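Local coordinates for thioesterase domain-containing protein (Pyrococcus horikoshii, PDB 1IXL) that is of unproven function but adopts a hot-dog fold and probably hydrolyses acyl-CoA thioesters, at residues Q6-L11 against A59-N64; E25-V30 against K90-E95; V63-V68 against C121-K126; K100-V105 against E116-C121. All blocks are in the same frame, centred on the assembly; numbering follows the deposited sequence.

Contact 1: Q6-L11 against A59-N64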
loop_
_atom_site.group_PDB
_atom_site.type_symbol
_atom_site.label_atom_id
_atom_site.label_comp_id
_atom_site.label_asym_id
_atom_site.label_seq_id
_atom_site.Cartn_x
_atom_site.Cartn_y
_atom_site.Cartn_z
ATOM N N GLN A 6 6.800 9.081 -9.480
ATOM C CA GLN A 6 6.483 7.670 -9.363
ATOM C C GLN A 6 7.204 6.902 -10.466
ATOM O O GLN A 6 6.980 7.151 -11.659
ATOM C CB GLN A 6 4.983 7.457 -9.497
ATOM C CG GLN A 6 4.587 6.063 -9.112
ATOM C CD GLN A 6 3.104 5.906 -8.958
ATOM O OE1 GLN A 6 2.388 6.869 -8.684
ATOM N NE2 GLN A 6 2.627 4.680 -9.103
ATOM N N ARG A 7 8.035 5.939 -10.084
ATOM C CA ARG A 7 8.786 5.182 -11.087
ATOM C C ARG A 7 8.323 3.740 -11.321
ATOM O O ARG A 7 8.929 3.015 -12.103
ATOM C CB ARG A 7 10.265 5.169 -10.708
ATOM C CG ARG A 7 10.904 6.547 -10.604
ATOM C CD ARG A 7 12.321 6.387 -10.103
ATOM N NE ARG A 7 13.150 5.638 -11.047
ATOM C CZ ARG A 7 14.208 4.911 -10.695
ATOM N NH1 ARG A 7 14.563 4.828 -9.417
ATOM N NH2 ARG A 7 14.909 4.264 -11.618
ATOM N N THR A 8 7.249 3.328 -10.656
ATOM C CA THR A 8 6.749 1.963 -10.799
ATOM C C THR A 8 5.263 1.909 -10.499
ATOM O O THR A 8 4.732 2.824 -9.873
ATOM C CB THR A 8 7.469 0.997 -9.809
ATOM O OG1 THR A 8 7.040 -0.351 -10.061
ATOM C CG2 THR A 8 7.118 1.360 -8.349
ATOM N N HIS A 9 4.604 0.835 -10.949
ATOM C CA HIS A 9 3.186 0.634 -10.692
ATOM C C HIS A 9 2.376 1.855 -11.117
ATOM O O HIS A 9 1.403 2.212 -10.454
ATOM C CB HIS A 9 2.966 0.379 -9.188
ATOM C CG HIS A 9 3.348 -0.999 -8.733
ATOM N ND1 HIS A 9 4.620 -1.518 -8.894
ATOM C CD2 HIS A 9 2.612 -1.984 -8.162
ATOM C CE1 HIS A 9 4.648 -2.762 -8.451
ATOM N NE2 HIS A 9 3.443 -3.071 -8.001
ATOM N N LYS A 10 2.753 2.461 -12.241
ATOM C CA LYS A 10 2.107 3.684 -12.723
ATOM C C LYS A 10 0.647 3.636 -13.151
ATOM O O LYS A 10 -0.050 4.644 -13.074
ATOM C CB LYS A 10 2.931 4.285 -13.876
ATOM C CG LYS A 10 4.332 4.703 -13.505
ATOM C CD LYS A 10 5.118 5.066 -14.770
ATOM C CE LYS A 10 6.515 5.537 -14.463
ATOM N NZ LYS A 10 7.292 5.792 -15.726
ATOM N N LEU A 11 0.164 2.485 -13.599
ATOM C CA LEU A 11 -1.212 2.410 -14.056
ATOM C C LEU A 11 -2.187 1.869 -13.013
ATOM O O LEU A 11 -3.338 1.598 -13.315
ATOM C CB LEU A 11 -1.273 1.554 -15.320
ATOM C CG LEU A 11 -0.332 1.978 -16.465
ATOM C CD1 LEU A 11 -0.576 1.075 -17.674
ATOM C CD2 LEU A 11 -0.583 3.452 -16.842
ATOM N N ALA A 59 3.605 0.223 -0.154
ATOM C CA ALA A 59 4.881 -0.449 0.045
ATOM C C ALA A 59 5.716 -0.410 -1.246
ATOM O O ALA A 59 6.916 -0.124 -1.204
ATOM C CB ALA A 59 4.633 -1.907 0.489
HETATM N N MSE A 60 5.078 -0.671 -2.386
HETATM C CA MSE A 60 5.773 -0.628 -3.661
HETATM C C MSE A 60 6.310 0.790 -3.899
HETATM O O MSE A 60 7.384 0.960 -4.484
HETATM C CB MSE A 60 4.836 -1.013 -4.819
HETATM C CG MSE A 60 4.241 -2.435 -4.765
HETATM SE SE MSE A 60 5.452 -3.782 -4.898
HETATM C CE MSE A 60 5.992 -3.840 -3.377
ATOM N N LEU A 61 5.573 1.812 -3.464
ATOM C CA LEU A 61 6.045 3.192 -3.673
ATOM C C LEU A 61 7.077 3.632 -2.657
ATOM O O LEU A 61 7.824 4.577 -2.908
ATOM C CB LEU A 61 4.877 4.196 -3.721
ATOM C CG LEU A 61 3.917 3.923 -4.889
ATOM C CD1 LEU A 61 2.868 5.031 -5.018
ATOM C CD2 LEU A 61 4.703 3.809 -6.171
ATOM N N ALA A 62 7.131 2.967 -1.508
ATOM C CA ALA A 62 8.148 3.315 -0.533
ATOM C C ALA A 62 9.499 2.864 -1.121
ATOM O O ALA A 62 10.540 3.441 -0.806
ATOM C CB ALA A 62 7.878 2.636 0.802
ATOM N N VAL A 63 9.487 1.841 -1.977
ATOM C CA VAL A 63 10.740 1.384 -2.604
ATOM C C VAL A 63 10.904 2.169 -3.896
ATOM O O VAL A 63 11.988 2.648 -4.210
ATOM C CB VAL A 63 10.710 -0.123 -2.895
ATOM C CG1 VAL A 63 12.007 -0.549 -3.617
ATOM C CG2 VAL A 63 10.549 -0.890 -1.566
ATOM N N ASN A 64 9.815 2.270 -4.650
ATOM C CA ASN A 64 9.764 3.055 -5.875
ATOM C C ASN A 64 10.875 2.780 -6.879
ATOM O O ASN A 64 11.534 3.697 -7.366
ATOM C CB ASN A 64 9.744 4.546 -5.512
ATOM C CG ASN A 64 9.348 5.432 -6.684
ATOM O OD1 ASN A 64 8.528 5.046 -7.517
ATOM N ND2 ASN A 64 9.925 6.638 -6.748
#

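Contact 2: E25-V30 against K90-E95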
loop_
_atom_site.group_PDB
_atom_site.type_symbol
_atom_site.label_atom_id
_atom_site.label_comp_id
_atom_site.label_asym_id
_atom_site.label_seq_id
_atom_site.Cartn_x
_atom_site.Cartn_y
_atom_site.Cartn_z
ATOM N N GLU A 25 12.164 9.589 -0.678
ATOM C CA GLU A 25 13.129 8.523 -0.428
ATOM C C GLU A 25 12.731 7.638 0.759
ATOM O O GLU A 25 12.588 8.117 1.889
ATOM C CB GLU A 25 14.501 9.125 -0.141
ATOM C CG GLU A 25 15.560 8.116 0.310
ATOM C CD GLU A 25 15.967 7.155 -0.787
ATOM O OE1 GLU A 25 15.579 7.379 -1.955
ATOM O OE2 GLU A 25 16.686 6.179 -0.475
ATOM N N GLY A 26 12.531 6.355 0.472
ATOM C CA GLY A 26 12.186 5.382 1.497
ATOM C C GLY A 26 10.839 5.497 2.187
ATOM O O GLY A 26 10.608 4.804 3.185
ATOM N N TYR A 27 9.939 6.318 1.648
ATOM C CA TYR A 27 8.639 6.516 2.293
ATOM C C TYR A 27 7.550 6.961 1.312
ATOM O O TYR A 27 7.800 7.723 0.375
ATOM C CB TYR A 27 8.815 7.556 3.402
ATOM C CG TYR A 27 7.574 7.878 4.210
ATOM C CD1 TYR A 27 7.217 7.102 5.309
ATOM C CD2 TYR A 27 6.743 8.945 3.855
ATOM C CE1 TYR A 27 6.067 7.369 6.036
ATOM C CE2 TYR A 27 5.579 9.219 4.584
ATOM C CZ TYR A 27 5.255 8.423 5.671
ATOM O OH TYR A 27 4.123 8.680 6.412
ATOM N N ALA A 28 6.331 6.470 1.517
ATOM C CA ALA A 28 5.229 6.861 0.639
ATOM C C ALA A 28 3.893 6.814 1.364
ATOM O O ALA A 28 3.730 6.083 2.339
ATOM C CB ALA A 28 5.180 5.969 -0.580
ATOM N N GLU A 29 2.957 7.627 0.882
ATOM C CA GLU A 29 1.621 7.690 1.444
ATOM C C GLU A 29 0.639 7.648 0.287
ATOM O O GLU A 29 0.806 8.350 -0.721
ATOM C CB GLU A 29 1.426 8.965 2.274
ATOM C CG GLU A 29 2.277 9.006 3.544
ATOM C CD GLU A 29 1.977 10.218 4.410
ATOM O OE1 GLU A 29 1.087 11.017 4.028
ATOM O OE2 GLU A 29 2.627 10.363 5.473
ATOM N N VAL A 30 -0.381 6.809 0.435
ATOM C CA VAL A 30 -1.398 6.633 -0.594
ATOM C C VAL A 30 -2.767 6.625 0.096
ATOM O O VAL A 30 -2.933 6.013 1.144
ATOM C CB VAL A 30 -1.209 5.283 -1.332
ATOM C CG1 VAL A 30 -2.171 5.200 -2.503
ATOM C CG2 VAL A 30 0.250 5.126 -1.799
ATOM N N LYS A 90 0.521 4.488 5.099
ATOM C CA LYS A 90 1.838 5.089 5.272
ATOM C C LYS A 90 2.872 3.958 5.313
ATOM O O LYS A 90 2.871 3.134 6.219
ATOM C CB LYS A 90 1.864 5.933 6.555
ATOM C CG LYS A 90 0.816 7.061 6.487
ATOM C CD LYS A 90 0.867 8.033 7.659
ATOM C CE LYS A 90 -0.366 8.948 7.605
ATOM N NZ LYS A 90 -0.375 9.891 8.764
ATOM N N ALA A 91 3.745 3.935 4.309
ATOM C CA ALA A 91 4.764 2.891 4.144
ATOM C C ALA A 91 6.202 3.393 4.278
ATOM O O ALA A 91 6.568 4.378 3.657
ATOM C CB ALA A 91 4.588 2.240 2.773
ATOM N N LYS A 92 7.013 2.713 5.088
ATOM C CA LYS A 92 8.415 3.112 5.251
ATOM C C LYS A 92 9.354 1.908 5.177
ATOM O O LYS A 92 9.066 0.860 5.744
ATOM C CB LYS A 92 8.633 3.828 6.587
ATOM C CG LYS A 92 10.110 4.254 6.791
ATOM C CD LYS A 92 10.309 5.141 8.002
ATOM C CE LYS A 92 10.049 4.414 9.308
ATOM N NZ LYS A 92 10.522 5.243 10.474
ATOM N N ILE A 93 10.454 2.042 4.440
ATOM C CA ILE A 93 11.419 0.961 4.359
ATOM C C ILE A 93 12.054 0.913 5.746
ATOM O O ILE A 93 12.579 1.918 6.217
ATOM C CB ILE A 93 12.505 1.247 3.315
ATOM C CG1 ILE A 93 11.894 1.234 1.911
ATOM C CG2 ILE A 93 13.606 0.195 3.410
ATOM C CD1 ILE A 93 12.897 1.573 0.811
ATOM N N ILE A 94 11.967 -0.229 6.423
ATOM C CA ILE A 94 12.551 -0.324 7.758
ATOM C C ILE A 94 13.843 -1.137 7.774
ATOM O O ILE A 94 14.583 -1.118 8.765
ATOM C CB ILE A 94 11.566 -0.915 8.807
ATOM C CG1 ILE A 94 11.056 -2.290 8.356
ATOM C CG2 ILE A 94 10.413 0.064 9.053
ATOM C CD1 ILE A 94 10.353 -3.063 9.478
ATOM N N GLU A 95 14.106 -1.851 6.684
ATOM C CA GLU A 95 15.327 -2.630 6.551
ATOM C C GLU A 95 15.705 -2.697 5.093
ATOM O O GLU A 95 14.915 -3.126 4.250
ATOM C CB GLU A 95 15.148 -4.059 7.070
ATOM C CG GLU A 95 15.243 -4.213 8.569
ATOM C CD GLU A 95 15.069 -5.659 9.010
ATOM O OE1 GLU A 95 15.914 -6.504 8.642
ATOM O OE2 GLU A 95 14.083 -5.942 9.718
HETATM O O HOH W 1 1.817 12.077 7.546
#

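Contact 3: V63-V68 against C121-K126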
loop_
_atom_site.group_PDB
_atom_site.type_symbol
_atom_site.label_atom_id
_atom_site.label_comp_id
_atom_site.label_asym_id
_atom_site.label_seq_id
_atom_site.Cartn_x
_atom_site.Cartn_y
_atom_site.Cartn_z
ATOM N N VAL A 63 9.487 1.841 -1.977
ATOM C CA VAL A 63 10.740 1.384 -2.604
ATOM C C VAL A 63 10.904 2.169 -3.896
ATOM O O VAL A 63 11.988 2.648 -4.210
ATOM C CB VAL A 63 10.710 -0.123 -2.895
ATOM C CG1 VAL A 63 12.007 -0.549 -3.617
ATOM C CG2 VAL A 63 10.549 -0.890 -1.566
ATOM N N ASN A 64 9.815 2.270 -4.650
ATOM C CA ASN A 64 9.764 3.055 -5.875
ATOM C C ASN A 64 10.875 2.780 -6.879
ATOM O O ASN A 64 11.534 3.697 -7.366
ATOM C CB ASN A 64 9.744 4.546 -5.512
ATOM C CG ASN A 64 9.348 5.432 -6.684
ATOM O OD1 ASN A 64 8.528 5.046 -7.517
ATOM N ND2 ASN A 64 9.925 6.638 -6.748
ATOM N N GLU A 65 11.055 1.507 -7.193
ATOM C CA GLU A 65 12.049 1.065 -8.153
ATOM C C GLU A 65 11.188 0.407 -9.225
ATOM O O GLU A 65 10.276 -0.339 -8.898
ATOM C CB GLU A 65 12.967 0.049 -7.484
ATOM C CG GLU A 65 14.367 0.105 -7.967
ATOM C CD GLU A 65 15.221 1.048 -7.153
ATOM O OE1 GLU A 65 15.696 0.626 -6.071
ATOM O OE2 GLU A 65 15.410 2.206 -7.591
ATOM N N PRO A 66 11.456 0.668 -10.516
ATOM C CA PRO A 66 10.661 0.083 -11.606
ATOM C C PRO A 66 10.248 -1.390 -11.492
ATOM O O PRO A 66 9.061 -1.733 -11.634
ATOM C CB PRO A 66 11.529 0.330 -12.835
ATOM C CG PRO A 66 12.196 1.662 -12.501
ATOM C CD PRO A 66 12.566 1.490 -11.045
ATOM N N THR A 67 11.229 -2.248 -11.233
ATOM C CA THR A 67 11.011 -3.682 -11.122
ATOM C C THR A 67 10.587 -4.212 -9.741
ATOM O O THR A 67 10.579 -5.434 -9.533
ATOM C CB THR A 67 12.293 -4.436 -11.520
ATOM O OG1 THR A 67 13.356 -4.061 -10.631
ATOM C CG2 THR A 67 12.690 -4.093 -12.951
ATOM N N VAL A 68 10.232 -3.339 -8.800
ATOM C CA VAL A 68 9.877 -3.841 -7.463
ATOM C C VAL A 68 8.634 -4.749 -7.493
ATOM O O VAL A 68 7.715 -4.537 -8.284
ATOM C CB VAL A 68 9.661 -2.668 -6.458
ATOM C CG1 VAL A 68 8.435 -1.853 -6.863
ATOM C CG2 VAL A 68 9.523 -3.220 -5.019
ATOM N N CYS A 121 9.687 -6.860 0.009
ATOM C CA CYS A 121 9.765 -6.461 -1.384
ATOM C C CYS A 121 11.115 -6.761 -2.045
ATOM O O CYS A 121 12.170 -6.710 -1.395
ATOM C CB CYS A 121 9.476 -4.954 -1.481
ATOM S SG CYS A 121 8.096 -4.382 -0.401
ATOM N N TYR A 122 11.062 -7.059 -3.344
ATOM C CA TYR A 122 12.265 -7.386 -4.104
ATOM C C TYR A 122 12.411 -6.549 -5.350
ATOM O O TYR A 122 11.488 -6.461 -6.149
ATOM C CB TYR A 122 12.225 -8.853 -4.540
ATOM C CG TYR A 122 12.341 -9.813 -3.393
ATOM C CD1 TYR A 122 13.595 -10.172 -2.884
ATOM C CD2 TYR A 122 11.204 -10.336 -2.791
ATOM C CE1 TYR A 122 13.712 -11.036 -1.794
ATOM C CE2 TYR A 122 11.298 -11.192 -1.705
ATOM C CZ TYR A 122 12.551 -11.540 -1.208
ATOM O OH TYR A 122 12.635 -12.352 -0.110
ATOM N N VAL A 123 13.585 -5.959 -5.520
ATOM C CA VAL A 123 13.865 -5.189 -6.713
ATOM C C VAL A 123 14.577 -6.189 -7.627
ATOM O O VAL A 123 15.682 -6.661 -7.317
ATOM C CB VAL A 123 14.775 -4.003 -6.375
ATOM C CG1 VAL A 123 15.124 -3.233 -7.634
ATOM C CG2 VAL A 123 14.062 -3.094 -5.367
ATOM N N LEU A 124 13.931 -6.519 -8.735
ATOM C CA LEU A 124 14.449 -7.508 -9.679
ATOM C C LEU A 124 15.338 -6.919 -10.762
ATOM O O LEU A 124 15.250 -5.732 -11.070
ATOM C CB LEU A 124 13.273 -8.241 -10.337
ATOM C CG LEU A 124 12.157 -8.679 -9.372
ATOM C CD1 LEU A 124 10.964 -9.248 -10.137
ATOM C CD2 LEU A 124 12.694 -9.714 -8.407
ATOM N N GLU A 125 16.200 -7.763 -11.329
ATOM C CA GLU A 125 17.093 -7.340 -12.406
ATOM C C GLU A 125 16.219 -6.908 -13.577
ATOM O O GLU A 125 16.492 -5.914 -14.256
ATOM C CB GLU A 125 17.998 -8.506 -12.842
ATOM C CG GLU A 125 18.926 -8.163 -14.014
ATOM C CD GLU A 125 20.236 -7.530 -13.569
ATOM O OE1 GLU A 125 21.266 -8.246 -13.552
ATOM O OE2 GLU A 125 20.236 -6.326 -13.224
ATOM N N LYS A 126 15.161 -7.673 -13.809
ATOM C CA LYS A 126 14.227 -7.377 -14.877
ATOM C C LYS A 126 12.814 -7.404 -14.317
ATOM O O LYS A 126 12.590 -7.857 -13.192
ATOM C CB LYS A 126 14.342 -8.402 -16.008
ATOM C CG LYS A 126 13.389 -8.134 -17.169
ATOM C CD LYS A 126 13.365 -6.648 -17.537
ATOM C CE LYS A 126 12.439 -6.362 -18.701
ATOM N NZ LYS A 126 11.047 -6.821 -18.460
#

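Contact 4: K100-V105 against E116-C121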
loop_
_atom_site.group_PDB
_atom_site.type_symbol
_atom_site.label_atom_id
_atom_site.label_comp_id
_atom_site.label_asym_id
_atom_site.label_seq_id
_atom_site.Cartn_x
_atom_site.Cartn_y
_atom_site.Cartn_z
ATOM N N LYS A 100 16.545 -6.776 -1.473
ATOM C CA LYS A 100 15.358 -7.081 -0.692
ATOM C C LYS A 100 15.155 -5.925 0.267
ATOM O O LYS A 100 16.114 -5.451 0.898
ATOM C CB LYS A 100 15.497 -8.376 0.116
ATOM C CG LYS A 100 14.165 -8.755 0.796
ATOM C CD LYS A 100 14.190 -10.081 1.561
ATOM C CE LYS A 100 14.615 -9.884 3.010
ATOM N NZ LYS A 100 14.453 -11.114 3.831
ATOM N N LYS A 101 13.903 -5.482 0.379
ATOM C CA LYS A 101 13.538 -4.376 1.246
ATOM C C LYS A 101 12.382 -4.785 2.165
ATOM O O LYS A 101 11.409 -5.369 1.709
ATOM C CB LYS A 101 13.093 -3.195 0.387
ATOM C CG LYS A 101 14.029 -2.886 -0.784
ATOM C CD LYS A 101 15.305 -2.216 -0.300
ATOM C CE LYS A 101 16.197 -1.775 -1.462
ATOM N NZ LYS A 101 15.481 -0.932 -2.457
ATOM N N ILE A 102 12.500 -4.506 3.456
ATOM C CA ILE A 102 11.416 -4.823 4.386
ATOM C C ILE A 102 10.706 -3.490 4.630
ATOM O O ILE A 102 11.316 -2.518 5.065
ATOM C CB ILE A 102 11.945 -5.405 5.706
ATOM C CG1 ILE A 102 12.644 -6.739 5.435
ATOM C CG2 ILE A 102 10.797 -5.637 6.678
ATOM C CD1 ILE A 102 13.341 -7.339 6.675
ATOM N N VAL A 103 9.419 -3.437 4.320
ATOM C CA VAL A 103 8.665 -2.198 4.461
ATOM C C VAL A 103 7.544 -2.385 5.464
ATOM O O VAL A 103 6.813 -3.364 5.399
ATOM C CB VAL A 103 8.059 -1.811 3.109
ATOM C CG1 VAL A 103 7.265 -0.520 3.229
ATOM C CG2 VAL A 103 9.181 -1.686 2.074
ATOM N N GLU A 104 7.424 -1.462 6.405
ATOM C CA GLU A 104 6.351 -1.556 7.378
ATOM C C GLU A 104 5.256 -0.638 6.851
ATOM O O GLU A 104 5.539 0.443 6.331
ATOM C CB GLU A 104 6.822 -1.081 8.757
ATOM C CG GLU A 104 5.710 -1.062 9.800
ATOM C CD GLU A 104 6.227 -0.797 11.201
ATOM O OE1 GLU A 104 7.021 0.161 11.365
ATOM O OE2 GLU A 104 5.839 -1.544 12.133
ATOM N N VAL A 105 4.007 -1.070 6.949
ATOM C CA VAL A 105 2.917 -0.235 6.471
ATOM C C VAL A 105 1.805 -0.231 7.508
ATOM O O VAL A 105 1.497 -1.254 8.129
ATOM C CB VAL A 105 2.308 -0.759 5.127
ATOM C CG1 VAL A 105 1.222 0.177 4.664
ATOM C CG2 VAL A 105 3.373 -0.874 4.047
ATOM N N GLU A 116 -1.996 -3.221 9.914
ATOM C CA GLU A 116 -0.563 -3.029 10.127
ATOM C C GLU A 116 0.118 -4.241 9.518
ATOM O O GLU A 116 -0.373 -5.374 9.627
ATOM C CB GLU A 116 -0.206 -2.917 11.628
ATOM C CG GLU A 116 -0.793 -4.032 12.502
ATOM C CD GLU A 116 -0.288 -4.013 13.939
ATOM O OE1 GLU A 116 -0.143 -2.906 14.502
ATOM O OE2 GLU A 116 -0.054 -5.112 14.505
ATOM N N GLY A 117 1.254 -4.027 8.874
ATOM C CA GLY A 117 1.913 -5.174 8.285
ATOM C C GLY A 117 3.335 -4.950 7.853
ATOM O O GLY A 117 3.793 -3.809 7.796
ATOM N N LYS A 118 4.031 -6.052 7.587
ATOM C CA LYS A 118 5.397 -6.020 7.099
ATOM C C LYS A 118 5.332 -6.563 5.679
ATOM O O LYS A 118 4.735 -7.616 5.445
ATOM C CB LYS A 118 6.309 -6.914 7.934
ATOM C CG LYS A 118 6.663 -6.337 9.290
ATOM C CD LYS A 118 7.981 -6.919 9.801
ATOM C CE LYS A 118 8.143 -6.637 11.291
ATOM N NZ LYS A 118 7.399 -5.403 11.687
ATOM N N PHE A 119 5.914 -5.836 4.736
ATOM C CA PHE A 119 5.913 -6.251 3.339
ATOM C C PHE A 119 7.364 -6.467 2.885
ATOM O O PHE A 119 8.198 -5.561 2.985
ATOM C CB PHE A 119 5.219 -5.183 2.485
ATOM C CG PHE A 119 3.749 -5.029 2.797
ATOM C CD1 PHE A 119 3.335 -4.501 4.016
ATOM C CD2 PHE A 119 2.786 -5.494 1.908
ATOM C CE1 PHE A 119 1.962 -4.448 4.348
ATOM C CE2 PHE A 119 1.429 -5.443 2.224
ATOM C CZ PHE A 119 1.019 -4.925 3.438
ATOM N N TYR A 120 7.649 -7.678 2.409
ATOM C CA TYR A 120 8.985 -8.066 1.953
ATOM C C TYR A 120 8.993 -7.909 0.445
ATOM O O TYR A 120 8.390 -8.705 -0.289
ATOM C CB TYR A 120 9.288 -9.512 2.381
ATOM C CG TYR A 120 9.163 -9.720 3.876
ATOM C CD1 TYR A 120 7.925 -9.625 4.504
ATOM C CD2 TYR A 120 10.288 -9.974 4.670
ATOM C CE1 TYR A 120 7.801 -9.774 5.877
ATOM C CE2 TYR A 120 10.175 -10.120 6.045
ATOM C CZ TYR A 120 8.927 -10.019 6.641
ATOM O OH TYR A 120 8.783 -10.147 7.998
ATOM N N CYS A 121 9.687 -6.860 0.009
ATOM C CA CYS A 121 9.765 -6.461 -1.384
ATOM C C CYS A 121 11.115 -6.761 -2.045
ATOM O O CYS A 121 12.170 -6.710 -1.395
ATOM C CB CYS A 121 9.476 -4.954 -1.481
ATOM S SG CYS A 121 8.096 -4.382 -0.401
#

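Contact 1: Q6-L11 against A59-N64
Asn64 and Arg7 lock the N-terminal loop onto the end of the central helix 48-63 of this hot-dog fold. Asn64 is the first residue past that helix and has positive phi. Its CG lies trans to its own backbone N (chi1 -166°), which carries the amide across to the loop. There OD1 takes the Arg7 N-H on a lone pair, in the plane of the amide. The bond from Arg7 N to Asn64 OD1 is 2.8 Å long and nearly straight, at 167°. The other arm, ND2, bonds to the carbonyl of Glu5, so both polar ends of this buried amide are engaged and its flip is fixed. The Arg7 side chain runs across the Asn64 side chain at about a right angle, with the guanidinium plane steeply turned from the amide.

Gln6 lies obliquely over Leu61. The aliphatic part of Gln6 meets one methyl, with CG 3.7 Å from Leu61 CD2. Its amide is held flat by a bond from Gln6 NE2 to Thr8 O of 2.9 Å, in the planes of both groups. Tyr57 OH is a further hydrogen-bond partner of NE2. Thr8 aims CG2 at the helix end, 3.9 Å from Met60 O.

His9 packs on selenomethionine Met60. Met60 CG sits over one ring face, 3.7 Å from the centroid, in a CH-pi contact, while SE stands obliquely to the ring. The rotation of the imidazole is set at its edge, where His9 ND1 donates in the ring plane to Thr8 OG1 at 2.9 Å.

Contact 2: E25-V30 against K90-E95
Tyr27 and Lys92 face each other as an antiparallel, non-hydrogen-bonded pair in the antiparallel sheet of the hot-dog fold. The tight part is the backbone and the face with Ala28 and Ala91, which packs against helix 48-63. Ala28 and Ala91 form the hydrogen-bonded pair, with Ala91 N to Ala28 O at 2.9 Å and almost linear. Ala28 N returns a bond to Ala91 O. Just before strand 27-33, Ile93 N reaches Gly26 O at 3.0 Å, and Ile93 CD1 packs on Gly26 CA.

The other face, with Tyr27, Glu29, Lys90 and Lys92, is looser and partly open to solvent. The Tyr27 ring lies alongside the Lys90 chain, its OH 3.5 Å from Lys90 CD. Lys92 CB touches the ring edge. Glu29 OE2 also lies at that edge, 2.4 Å from Tyr27 OH, a doubtfully short distance. Glu29 OE2 and Lys90 NZ stay 4.5 Å apart, and a water bonded to OE2 links weakly to NZ. Replacing Tyr27 by an alanine would probably open a gap beside the Lys90 chain and leave Lys92 CB without the ring edge it touches.

Lys90 also makes a cation-pi contact with Tyr108. Ala28 meets Leu61 of the helix and Ala91 meets Ala58, while strands 19-24 and 100-109 flank the pair.

Contact 3: V63-V68 against C121-K126
Val68 and Val123 bring their backbones together where the type I turn from Glu65 to Val68 meets Tyr122 and Val123, with Val68 CA 3.3 Å from Tyr122 O in a CA-H...O contact. The turn is closed by Val68 N on Glu65 O. Thr67 makes the polar link. Its OG1 sits between the backbone N and the carbonyl carbon (chi1 61°), and from there it donates to Leu124 O. The bond from Thr67 OG1 to Leu124 O is 2.6 Å and arrives on a lone pair, in the carbonyl plane. The methyl Thr67 CG2 touches Lys126 C, 3.6 Å away.

This is the connection of the hot-dog fold in which the chain leaves helix 48-63 and enters strand 68-77, outermost in this chain's sheet, beside strand 112-123. Here an alanine in place of Thr67 is likely to leave Leu124 O without this donor and let the tail after the strand drift from the turn.

Val123 divides its two methyls. CG1 meets Glu65 CG at 3.4 Å, the two side chains crossing at about a right angle. CG2 meets Val63 CG1 at 3.7 Å, and there the side chains pass in opposite directions. Deeper in, Val68 CG2 lies 3.9 Å from Cys121 CB, and Met60 of the helix touches both residues. The carboxylate of Glu65 makes long, weak ion pairs to Arg7 and Lys101.

Contact 4: K100-V105 against E116-C121
Backbone hydrogen bonds dominate the pairing of Lys101, Val103 and Val105 with Cys121, Phe119 and Gly117. Each of these three antiparallel pairs exchanges two bonds. The shortest is Phe119 N to Val103 O, at 2.7 Å. Most are close to straight, but Gly117 N to Val105 O is more bent, at 149°. CA-H...O contacts fill the positions between, as from Glu104 CA to Gly117 O at 3.4 Å.

Apolar contacts line the face that carries Val103, Val105, Phe119 and Cys121. Val105 crosses Phe119 at about a right angle and sets CG2 3.6 Å from Phe119 CD1. With CG trans to the carbonyl carbon (chi1 -65°), the Phe119 ring turns its edge to Val103 O, which lies near the ring plane. The ring also lies by Gly117, where a CB would crowd Phe119 CE1. Val103 CG2 touches Cys121 SG at 3.8 Å. Ala55 and Met60 of helix 48-63 pack on this face.

On the opposite face Ile102 lies alongside Tyr120, pointing the same way, with CG1 4.1 Å from Tyr120 CD2. Tyr120 OH bonds to Glu74, and its ring has a cation-pi partner in Lys72.

Charges are looser. Glu104 OE2 and Lys118 NZ are 4.2 Å apart, beyond a salt bridge.

The two strands form a beta hairpin of the antiparallel sheet that wraps the central helix, the hallmark of the hot-dog fold.

The four contacts gather round helix 48-63 and its antiparallel sheet. Contact 2 joins strands 27-33 and 86-97, and contact 4 joins 100-109 and 112-123. Their centres lie about 9 Å apart, since 86-97 and 100-109 are neighbours. Contact 1 pins the N-terminal loop to the helix end. Contact 3, its centre about 9 Å from that of contact 1, shares Val63 and Asn64 with it and ties the chain after the helix to strand 112-123. Along the chain contacts 1 and 2 alternate, while contact 4 falls within the span of contact 3 and ends on Cys121, where the second segment of contact 3 begins. Helix, sheet, N-terminal loop and the chain after strand 112-123 are thus joined within one compact domain.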